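Nicastrin (Dictyostelium purpureum, PDB 4R12) probably serves as an essential subunit of gamma-secretase, the complex that cleaves Notch receptors, APP and other integral membrane proteins within the membrane. Local coordinates at residues 232-243 / 417-427; 319-330 / 395-403. All coordinates share one frame; numbering follows the deposited sequence.

Both contacts lie in the large lobe of nicastrin, which is related to the zinc exopeptidases. Along the chain, 232-243 comes first, at the start of helix 234-252; strand 319-325 and the turn behind it follow, then strand 397-401, and last the loop 417-427 that runs into helix 427-441. Contact 2 pairs the two strands and closes a loop of 64 residues, which is nested inside the 173-residue loop closed by contact 1. The first contact ties a helix start to a late loop; the second lies in the sheet that this helix covers. They touch where D235 meets the 327-330 turn and D402, and where L423 lies against G329.

Contact 1 (232-243 / 417-427); sequences IGADQSSFATVT and DDNENVLGSTL
D417 and the amides of A234, D235 and Q236 join a distant loop to the start of helix 234-252, in the large lobe that shares its clan with the zinc exopeptidases. G233 occupies the N-cap position, yet it is the carboxylate of D417 that takes up amides of the first turn. OD1 accepts from D235 N at 2.7 Å, on its syn side but 21° out of the carboxylate plane, while OD2 uses its syn lone pair for Q236 N at 3.0 Å. The backbone adds a third grip: A234 N gives a nearly straight bond to D417 O at 2.8 Å, arriving from above the carbonyl plane. The trans chi1 of D417 (-175°) carries its carboxylate away from the backbone N and lays both oxygens against the turn, and the positive end of the helix dipole would be expected to stabilise their charge.

Next to this polar grip, V422 sends CG1 over the backbone of A234 and D235. Its CB lies 3.7 Å from F239 CD2, and the two side chains point past one another. The F239 ring presents CE2, at its edge, to L423 O, and CZ approaches L427 CD1 at 4.0 Å. L427 in turn puts CD2 against V242 CG1, with helix 452-463 also packing on both V242 and L427.

Further bonds from outside the helix hold the carboxylate in place. N409 donates to D417 OD2, and a water lies within hydrogen-bonding distance of this oxygen and of Q236 OE1; the NE2 of Q236 bonds T224 OG1. D235 turns its own carboxylate elsewhere, OD1 accepting from G329 N. N421 ND2 also donates to D417 OD1 at 2.8 Å, meeting that oxygen from 56° above the carboxylate plane while keeping it within the amide plane of N421.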
loop_
_atom_site.group_PDB
_atom_site.type_symbol
_atom_site.label_atom_id
_atom_site.label_comp_id
_atom_site.label_asym_id
_atom_site.label_seq_id
_atom_site.Cartn_x
_atom_site.Cartn_y
_atom_site.Cartn_z
ATOM N N ILE A 232 -6.359 -1.204 4.284
ATOM C CA ILE A 232 -5.763 -2.476 4.696
ATOM C C ILE A 232 -5.164 -3.205 3.492
ATOM O O ILE A 232 -4.034 -3.708 3.562
ATOM C CB ILE A 232 -6.805 -3.378 5.379
ATOM C CG1 ILE A 232 -7.358 -2.685 6.633
ATOM C CG2 ILE A 232 -6.220 -4.778 5.720
ATOM C CD1 ILE A 232 -8.386 -3.511 7.371
ATOM N N GLY A 233 -5.913 -3.223 2.380
ATOM C CA GLY A 233 -5.488 -3.911 1.157
ATOM C C GLY A 233 -4.948 -5.316 1.424
ATOM O O GLY A 233 -3.807 -5.619 1.076
ATOM N N ALA A 234 -5.763 -6.158 2.046
ATOM C CA ALA A 234 -5.316 -7.475 2.473
ATOM C C ALA A 234 -4.782 -8.289 1.278
ATOM O O ALA A 234 -3.615 -8.678 1.269
ATOM C CB ALA A 234 -6.446 -8.219 3.182
ATOM N N ASP A 235 -5.595 -8.488 0.241
ATOM C CA ASP A 235 -5.076 -9.231 -0.917
ATOM C C ASP A 235 -4.213 -8.347 -1.805
ATOM O O ASP A 235 -3.239 -8.817 -2.393
ATOM C CB ASP A 235 -6.202 -9.859 -1.748
ATOM C CG ASP A 235 -5.706 -11.044 -2.581
ATOM O OD1 ASP A 235 -4.765 -11.729 -2.112
ATOM O OD2 ASP A 235 -6.227 -11.275 -3.698
ATOM N N GLN A 236 -4.572 -7.066 -1.911
ATOM C CA GLN A 236 -3.807 -6.140 -2.731
ATOM C C GLN A 236 -2.318 -6.147 -2.398
ATOM O O GLN A 236 -1.472 -6.233 -3.296
ATOM C CB GLN A 236 -4.355 -4.708 -2.576
ATOM C CG GLN A 236 -3.610 -3.686 -3.417
ATOM C CD GLN A 236 -4.213 -2.297 -3.277
ATOM O OE1 GLN A 236 -4.707 -1.935 -2.206
ATOM N NE2 GLN A 236 -4.188 -1.524 -4.356
ATOM N N SER A 237 -1.996 -6.064 -1.110
ATOM C CA SER A 237 -0.599 -5.989 -0.679
ATOM C C SER A 237 -0.276 -6.726 0.631
ATOM O O SER A 237 0.724 -7.429 0.721
ATOM C CB SER A 237 -0.183 -4.524 -0.490
ATOM O OG SER A 237 -0.339 -3.756 -1.674
ATOM N N SER A 238 -1.089 -6.515 1.664
ATOM C CA SER A 238 -0.604 -6.785 3.013
ATOM C C SER A 238 -0.538 -8.282 3.343
ATOM O O SER A 238 0.276 -8.693 4.184
ATOM C CB SER A 238 -1.455 -6.019 4.039
ATOM O OG SER A 238 -2.798 -6.456 4.042
ATOM N N PHE A 239 -1.343 -9.118 2.680
ATOM C CA PHE A 239 -1.151 -10.564 2.860
ATOM C C PHE A 239 0.277 -10.936 2.435
ATOM O O PHE A 239 0.999 -11.599 3.199
ATOM C CB PHE A 239 -2.202 -11.374 2.078
ATOM C CG PHE A 239 -2.147 -12.878 2.307
ATOM C CD1 PHE A 239 -1.181 -13.667 1.688
ATOM C CD2 PHE A 239 -3.116 -13.509 3.079
ATOM C CE1 PHE A 239 -1.157 -15.048 1.873
ATOM C CE2 PHE A 239 -3.097 -14.891 3.254
ATOM C CZ PHE A 239 -2.119 -15.659 2.657
ATOM N N ALA A 240 0.692 -10.500 1.241
ATOM C CA ALA A 240 2.058 -10.723 0.775
ATOM C C ALA A 240 3.114 -10.075 1.680
ATOM O O ALA A 240 4.171 -10.660 1.928
ATOM C CB ALA A 240 2.232 -10.218 -0.688
ATOM N N THR A 241 2.832 -8.876 2.183
ATOM C CA THR A 241 3.772 -8.246 3.111
ATOM C C THR A 241 4.010 -9.117 4.355
ATOM O O THR A 241 5.153 -9.326 4.769
ATOM C CB THR A 241 3.279 -6.857 3.537
ATOM O OG1 THR A 241 3.088 -6.053 2.364
ATOM C CG2 THR A 241 4.298 -6.189 4.466
ATOM N N VAL A 242 2.932 -9.635 4.937
ATOM C CA VAL A 242 3.044 -10.553 6.074
ATOM C C VAL A 242 3.825 -11.804 5.693
ATOM O O VAL A 242 4.694 -12.300 6.450
ATOM C CB VAL A 242 1.645 -10.963 6.584
ATOM C CG1 VAL A 242 1.744 -12.090 7.601
ATOM C CG2 VAL A 242 0.940 -9.762 7.196
ATOM N N THR A 243 3.497 -12.324 4.517
ATOM C CA THR A 243 4.152 -13.516 3.986
ATOM C C THR A 243 5.655 -13.327 3.902
ATOM O O THR A 243 6.422 -14.121 4.462
ATOM C CB THR A 243 3.613 -13.868 2.579
ATOM O OG1 THR A 243 2.215 -14.174 2.656
ATOM C CG2 THR A 243 4.366 -15.083 2.011
ATOM N N ASP A 417 -11.317 -4.943 1.289
ATOM C CA ASP A 417 -10.184 -5.832 1.086
ATOM C C ASP A 417 -9.499 -6.019 2.439
ATOM O O ASP A 417 -8.433 -5.452 2.704
ATOM C CB ASP A 417 -9.221 -5.262 0.038
ATOM C CG ASP A 417 -8.086 -6.216 -0.300
ATOM O OD1 ASP A 417 -8.108 -7.384 0.157
ATOM O OD2 ASP A 417 -7.158 -5.787 -1.037
ATOM N N ASP A 418 -10.134 -6.819 3.288
ATOM C CA ASP A 418 -9.734 -6.931 4.688
ATOM C C ASP A 418 -9.461 -8.397 5.068
ATOM O O ASP A 418 -9.320 -9.254 4.182
ATOM C CB ASP A 418 -10.816 -6.312 5.596
ATOM C CG ASP A 418 -12.180 -6.981 5.439
ATOM O OD1 ASP A 418 -12.266 -8.103 4.885
ATOM O OD2 ASP A 418 -13.182 -6.373 5.874
ATOM N N ASN A 419 -9.417 -8.701 6.369
ATOM C CA ASN A 419 -9.002 -10.044 6.784
ATOM C C ASN A 419 -9.961 -11.118 6.304
ATOM O O ASN A 419 -9.554 -12.271 6.124
ATOM C CB ASN A 419 -8.790 -10.151 8.326
ATOM C CG ASN A 419 -10.058 -9.905 9.159
ATOM O OD1 ASN A 419 -11.173 -9.822 8.652
ATOM N ND2 ASN A 419 -9.869 -9.799 10.470
ATOM N N GLU A 420 -11.216 -10.738 6.062
ATOM C CA GLU A 420 -12.205 -11.686 5.556
ATOM C C GLU A 420 -12.139 -11.860 4.038
ATOM O O GLU A 420 -12.842 -12.696 3.468
ATOM C CB GLU A 420 -13.605 -11.251 5.982
ATOM C CG GLU A 420 -13.803 -11.415 7.479
ATOM C CD GLU A 420 -15.211 -11.117 7.927
ATOM O OE1 GLU A 420 -16.011 -10.620 7.107
ATOM O OE2 GLU A 420 -15.514 -11.387 9.107
ATOM N N ASN A 421 -11.278 -11.087 3.393
ATOM C CA ASN A 421 -11.125 -11.172 1.950
ATOM C C ASN A 421 -9.952 -12.069 1.550
ATOM O O ASN A 421 -9.703 -12.260 0.371
ATOM C CB ASN A 421 -10.937 -9.766 1.349
ATOM C CG ASN A 421 -11.064 -9.745 -0.180
ATOM O OD1 ASN A 421 -11.986 -10.329 -0.743
ATOM N ND2 ASN A 421 -10.138 -9.061 -0.849
ATOM N N VAL A 422 -9.214 -12.600 2.524
ATOM C CA VAL A 422 -8.056 -13.433 2.197
ATOM C C VAL A 422 -8.127 -14.763 2.935
ATOM O O VAL A 422 -8.904 -14.905 3.874
ATOM C CB VAL A 422 -6.721 -12.741 2.539
ATOM C CG1 VAL A 422 -6.393 -11.649 1.502
ATOM C CG2 VAL A 422 -6.771 -12.153 3.960
ATOM N N LEU A 423 -7.325 -15.733 2.493
ATOM C CA LEU A 423 -7.356 -17.080 3.052
ATOM C C LEU A 423 -6.222 -17.314 4.047
ATOM O O LEU A 423 -5.167 -17.865 3.695
ATOM C CB LEU A 423 -7.284 -18.127 1.927
ATOM C CG LEU A 423 -8.491 -18.199 0.985
ATOM C CD1 LEU A 423 -8.254 -19.237 -0.138
ATOM C CD2 LEU A 423 -9.753 -18.533 1.761
ATOM N N GLY A 424 -6.446 -16.920 5.298
ATOM C CA GLY A 424 -5.476 -17.171 6.347
ATOM C C GLY A 424 -5.009 -18.623 6.399
ATOM O O GLY A 424 -3.860 -18.907 6.745
ATOM N N SER A 425 -5.889 -19.555 6.049
ATOM C CA SER A 425 -5.535 -20.966 6.088
ATOM C C SER A 425 -4.429 -21.362 5.092
ATOM O O SER A 425 -3.844 -22.446 5.215
ATOM C CB SER A 425 -6.781 -21.825 5.840
ATOM O OG SER A 425 -7.284 -21.618 4.530
ATOM N N THR A 426 -4.136 -20.506 4.114
ATOM C CA THR A 426 -3.063 -20.812 3.156
ATOM C C THR A 426 -1.715 -20.207 3.548
ATOM O O THR A 426 -0.695 -20.529 2.939
ATOM C CB THR A 426 -3.388 -20.311 1.710
ATOM O OG1 THR A 426 -3.518 -18.881 1.705
ATOM C CG2 THR A 426 -4.668 -20.950 1.159
ATOM N N LEU A 427 -1.698 -19.334 4.553
ATOM C CA LEU A 427 -0.494 -18.566 4.849
ATOM C C LEU A 427 0.717 -19.432 5.251
ATOM O O LEU A 427 1.818 -19.233 4.733
ATOM C CB LEU A 427 -0.791 -17.529 5.950
ATOM C CG LEU A 427 0.347 -16.615 6.369
ATOM C CD1 LEU A 427 0.925 -15.879 5.176
ATOM C CD2 LEU A 427 -0.204 -15.610 7.404
HETATM O O HOH W 1 -7.224 -3.101 -1.842
#

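Contact 2 (319-330 / 395-403); sequences ISTIIELNQIGR and IPVVVITDH
I400 and E324 meet where strands 319-325 and 397-401 run parallel, their axes 4.8 Å apart at closest approach. I400 N donates to E324 O at 2.8 Å, one of five regular backbone bonds that alternate from I322 N–P396 O to N326 N–I400 O. From this backbone the I400 side chain leaves on the face shared with I323, L325 and V398. Its CB lies 3.7 Å from E324 O, and CG1 stays close to the same oxygen. The chain then extends to CD1, which rests against I323 CG2 and L325 CD2, each 4.2 Å away. The other branch, CG2, is anti to the backbone N (chi1 -54° for CG1) and meets I328 CG2 at 4.0 Å.

Beyond the strands D402 takes over, its OD2 accepting from R330 N at 3.0 Å through the anti lone pair. A water joins N326 O, Q327 NE2 and H403 NE2. Strand 214-220 pairs with 319-325 on its other edge, and 339-347 runs antiparallel to 397-401. Helix 234-252 covers L325 and I328 on the I400 face, while helix 385-389 packs on I322, V397 and V399 across the sheet.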
loop_
_atom_site.group_PDB
_atom_site.type_symbol
_atom_site.label_atom_id
_atom_site.label_comp_id
_atom_site.label_asym_id
_atom_site.label_seq_id
_atom_site.Cartn_x
_atom_site.Cartn_y
_atom_site.Cartn_z
ATOM N N ILE A 319 22.004 -8.537 -10.375
ATOM C CA ILE A 319 20.679 -9.103 -10.111
ATOM C C ILE A 319 20.376 -10.155 -11.185
ATOM O O ILE A 319 20.310 -9.854 -12.383
ATOM C CB ILE A 319 19.588 -8.013 -10.071
ATOM C CG1 ILE A 319 19.920 -6.982 -8.989
ATOM C CG2 ILE A 319 18.218 -8.620 -9.797
ATOM C CD1 ILE A 319 19.082 -5.711 -9.073
ATOM N N SER A 320 20.222 -11.399 -10.756
ATOM C CA SER A 320 20.205 -12.521 -11.693
ATOM C C SER A 320 18.875 -13.272 -11.684
ATOM O O SER A 320 18.669 -14.169 -12.503
ATOM C CB SER A 320 21.344 -13.488 -11.373
ATOM O OG SER A 320 21.107 -14.141 -10.133
ATOM N N THR A 321 17.991 -12.902 -10.758
ATOM C CA THR A 321 16.667 -13.510 -10.631
ATOM C C THR A 321 15.754 -12.569 -9.868
ATOM O O THR A 321 16.142 -12.043 -8.840
ATOM C CB THR A 321 16.705 -14.856 -9.878
ATOM O OG1 THR A 321 17.493 -15.808 -10.607
ATOM C CG2 THR A 321 15.297 -15.405 -9.698
ATOM N N ILE A 322 14.543 -12.351 -10.367
ATOM C CA ILE A 322 13.587 -11.536 -9.630
ATOM C C ILE A 322 12.337 -12.343 -9.323
ATOM O O ILE A 322 11.709 -12.891 -10.227
ATOM C CB ILE A 322 13.196 -10.266 -10.417
ATOM C CG1 ILE A 322 14.416 -9.352 -10.582
ATOM C CG2 ILE A 322 12.066 -9.536 -9.704
ATOM C CD1 ILE A 322 14.154 -8.127 -11.453
ATOM N N ILE A 323 11.992 -12.425 -8.044
ATOM C CA ILE A 323 10.739 -13.018 -7.609
ATOM C C ILE A 323 9.844 -11.920 -7.002
ATOM O O ILE A 323 10.264 -11.215 -6.082
ATOM C CB ILE A 323 10.977 -14.127 -6.553
ATOM C CG1 ILE A 323 12.079 -15.088 -7.014
ATOM C CG2 ILE A 323 9.688 -14.879 -6.245
ATOM C CD1 ILE A 323 11.686 -15.917 -8.218
ATOM N N GLU A 324 8.623 -11.780 -7.508
ATOM C CA GLU A 324 7.695 -10.799 -6.968
ATOM C C GLU A 324 6.430 -11.463 -6.445
ATOM O O GLU A 324 5.854 -12.334 -7.096
ATOM C CB GLU A 324 7.310 -9.748 -8.017
ATOM C CG GLU A 324 6.322 -8.686 -7.477
ATOM C CD GLU A 324 5.987 -7.618 -8.500
ATOM O OE1 GLU A 324 6.563 -7.666 -9.616
ATOM O OE2 GLU A 324 5.135 -6.739 -8.199
ATOM N N LEU A 325 6.008 -11.043 -5.258
ATOM C CA LEU A 325 4.718 -11.439 -4.720
ATOM C C LEU A 325 3.695 -10.356 -5.067
ATOM O O LEU A 325 3.913 -9.196 -4.771
ATOM C CB LEU A 325 4.807 -11.629 -3.205
ATOM C CG LEU A 325 5.942 -12.546 -2.755
ATOM C CD1 LEU A 325 5.833 -12.748 -1.256
ATOM C CD2 LEU A 325 5.892 -13.886 -3.500
ATOM N N ASN A 326 2.589 -10.724 -5.708
ATOM C CA ASN A 326 1.637 -9.697 -6.103
ATOM C C ASN A 326 0.207 -10.216 -6.120
ATOM O O ASN A 326 -0.277 -10.724 -7.148
ATOM C CB ASN A 326 2.017 -9.129 -7.470
ATOM C CG ASN A 326 1.387 -7.763 -7.713
ATOM O OD1 ASN A 326 0.166 -7.626 -7.664
ATOM N ND2 ASN A 326 2.220 -6.740 -7.920
ATOM N N GLN A 327 -0.442 -10.059 -4.962
ATOM C CA GLN A 327 -1.763 -10.615 -4.608
ATOM C C GLN A 327 -1.734 -12.144 -4.517
ATOM O O GLN A 327 -1.959 -12.849 -5.511
ATOM C CB GLN A 327 -2.841 -10.138 -5.595
ATOM C CG GLN A 327 -2.890 -8.614 -5.748
ATOM C CD GLN A 327 -4.214 -8.123 -6.330
ATOM O OE1 GLN A 327 -5.145 -7.782 -5.593
ATOM N NE2 GLN A 327 -4.313 -8.119 -7.654
ATOM N N ILE A 328 -1.459 -12.660 -3.319
ATOM C CA ILE A 328 -1.288 -14.112 -3.151
ATOM C C ILE A 328 -2.148 -14.692 -2.027
ATOM O O ILE A 328 -1.965 -15.853 -1.624
ATOM C CB ILE A 328 0.199 -14.472 -2.901
ATOM C CG1 ILE A 328 0.729 -13.818 -1.616
ATOM C CG2 ILE A 328 1.063 -14.088 -4.114
ATOM C CD1 ILE A 328 2.129 -14.333 -1.211
ATOM N N GLY A 329 -3.116 -13.899 -1.555
ATOM C CA GLY A 329 -3.924 -14.267 -0.402
ATOM C C GLY A 329 -5.299 -14.827 -0.735
ATOM O O GLY A 329 -6.082 -15.197 0.157
ATOM N N ARG A 330 -5.607 -14.894 -2.023
ATOM C CA ARG A 330 -6.845 -15.537 -2.442
ATOM C C ARG A 330 -6.610 -16.615 -3.464
ATOM O O ARG A 330 -7.282 -16.639 -4.492
ATOM C CB ARG A 330 -7.821 -14.526 -3.023
ATOM C CG ARG A 330 -8.635 -13.827 -1.997
ATOM C CD ARG A 330 -9.638 -12.884 -2.649
ATOM N NE ARG A 330 -10.835 -13.556 -3.125
ATOM C CZ ARG A 330 -11.907 -13.817 -2.384
ATOM N NH1 ARG A 330 -11.926 -13.497 -1.094
ATOM N NH2 ARG A 330 -12.961 -14.410 -2.933
ATOM N N ILE A 395 17.275 -11.709 -17.486
ATOM C CA ILE A 395 17.176 -12.517 -16.277
ATOM C C ILE A 395 15.761 -13.037 -16.040
ATOM O O ILE A 395 14.794 -12.426 -16.482
ATOM C CB ILE A 395 17.624 -11.716 -15.041
ATOM C CG1 ILE A 395 16.761 -10.468 -14.877
ATOM C CG2 ILE A 395 19.094 -11.321 -15.162
ATOM C CD1 ILE A 395 16.933 -9.809 -13.542
ATOM N N PRO A 396 15.640 -14.178 -15.343
ATOM C CA PRO A 396 14.305 -14.725 -15.092
ATOM C C PRO A 396 13.508 -13.881 -14.091
ATOM O O PRO A 396 14.008 -13.518 -13.021
ATOM C CB PRO A 396 14.600 -16.121 -14.538
ATOM C CG PRO A 396 15.974 -16.013 -13.962
ATOM C CD PRO A 396 16.707 -15.068 -14.850
ATOM N N VAL A 397 12.274 -13.573 -14.468
ATOM C CA VAL A 397 11.361 -12.823 -13.629
ATOM C C VAL A 397 10.108 -13.656 -13.418
ATOM O O VAL A 397 9.509 -14.140 -14.377
ATOM C CB VAL A 397 10.995 -11.474 -14.260
ATOM C CG1 VAL A 397 9.917 -10.775 -13.436
ATOM C CG2 VAL A 397 12.236 -10.585 -14.405
ATOM N N VAL A 398 9.745 -13.858 -12.158
ATOM C CA VAL A 398 8.560 -14.622 -11.814
ATOM C C VAL A 398 7.676 -13.786 -10.914
ATOM O O VAL A 398 8.064 -13.447 -9.791
ATOM C CB VAL A 398 8.899 -15.939 -11.102
ATOM C CG1 VAL A 398 7.617 -16.700 -10.781
ATOM C CG2 VAL A 398 9.851 -16.801 -11.962
ATOM N N VAL A 399 6.507 -13.434 -11.426
ATOM C CA VAL A 399 5.508 -12.742 -10.635
ATOM C C VAL A 399 4.489 -13.778 -10.163
ATOM O O VAL A 399 3.853 -14.449 -10.967
ATOM C CB VAL A 399 4.824 -11.620 -11.441
ATOM C CG1 VAL A 399 3.825 -10.867 -10.584
ATOM C CG2 VAL A 399 5.879 -10.660 -12.005
ATOM N N ILE A 400 4.361 -13.919 -8.851
ATOM C CA ILE A 400 3.435 -14.882 -8.273
ATOM C C ILE A 400 2.134 -14.191 -7.848
ATOM O O ILE A 400 2.169 -13.265 -7.050
ATOM C CB ILE A 400 4.065 -15.589 -7.046
ATOM C CG1 ILE A 400 5.421 -16.210 -7.415
ATOM C CG2 ILE A 400 3.106 -16.619 -6.474
ATOM C CD1 ILE A 400 6.092 -16.992 -6.254
ATOM N N THR A 401 0.999 -14.645 -8.382
ATOM C CA THR A 401 -0.301 -14.054 -8.064
ATOM C C THR A 401 -1.337 -15.132 -7.800
ATOM O O THR A 401 -1.065 -16.324 -7.968
ATOM C CB THR A 401 -0.850 -13.156 -9.227
ATOM O OG1 THR A 401 -1.483 -13.985 -10.213
ATOM C CG2 THR A 401 0.256 -12.341 -9.889
ATOM N N ASP A 402 -2.539 -14.706 -7.422
ATOM C CA ASP A 402 -3.639 -15.634 -7.182
ATOM C C ASP A 402 -4.660 -15.635 -8.321
ATOM O O ASP A 402 -5.812 -16.049 -8.132
ATOM C CB ASP A 402 -4.342 -15.328 -5.857
ATOM C CG ASP A 402 -4.827 -13.901 -5.760
ATOM O OD1 ASP A 402 -4.915 -13.212 -6.811
ATOM O OD2 ASP A 402 -5.103 -13.466 -4.617
ATOM N N HIS A 403 -4.241 -15.185 -9.500
ATOM C CA HIS A 403 -5.151 -15.144 -10.640
ATOM C C HIS A 403 -4.434 -15.436 -11.955
ATOM O O HIS A 403 -3.267 -15.073 -12.147
ATOM C CB HIS A 403 -5.827 -13.769 -10.729
ATOM C CG HIS A 403 -4.848 -12.636 -10.827
ATOM N ND1 HIS A 403 -4.521 -12.028 -12.024
ATOM C CD2 HIS A 403 -4.086 -12.036 -9.884
ATOM C CE1 HIS A 403 -3.618 -11.090 -11.806
ATOM N NE2 HIS A 403 -3.333 -11.075 -10.516
HETATM O O HOH W 2 -1.885 -9.209 -9.147
#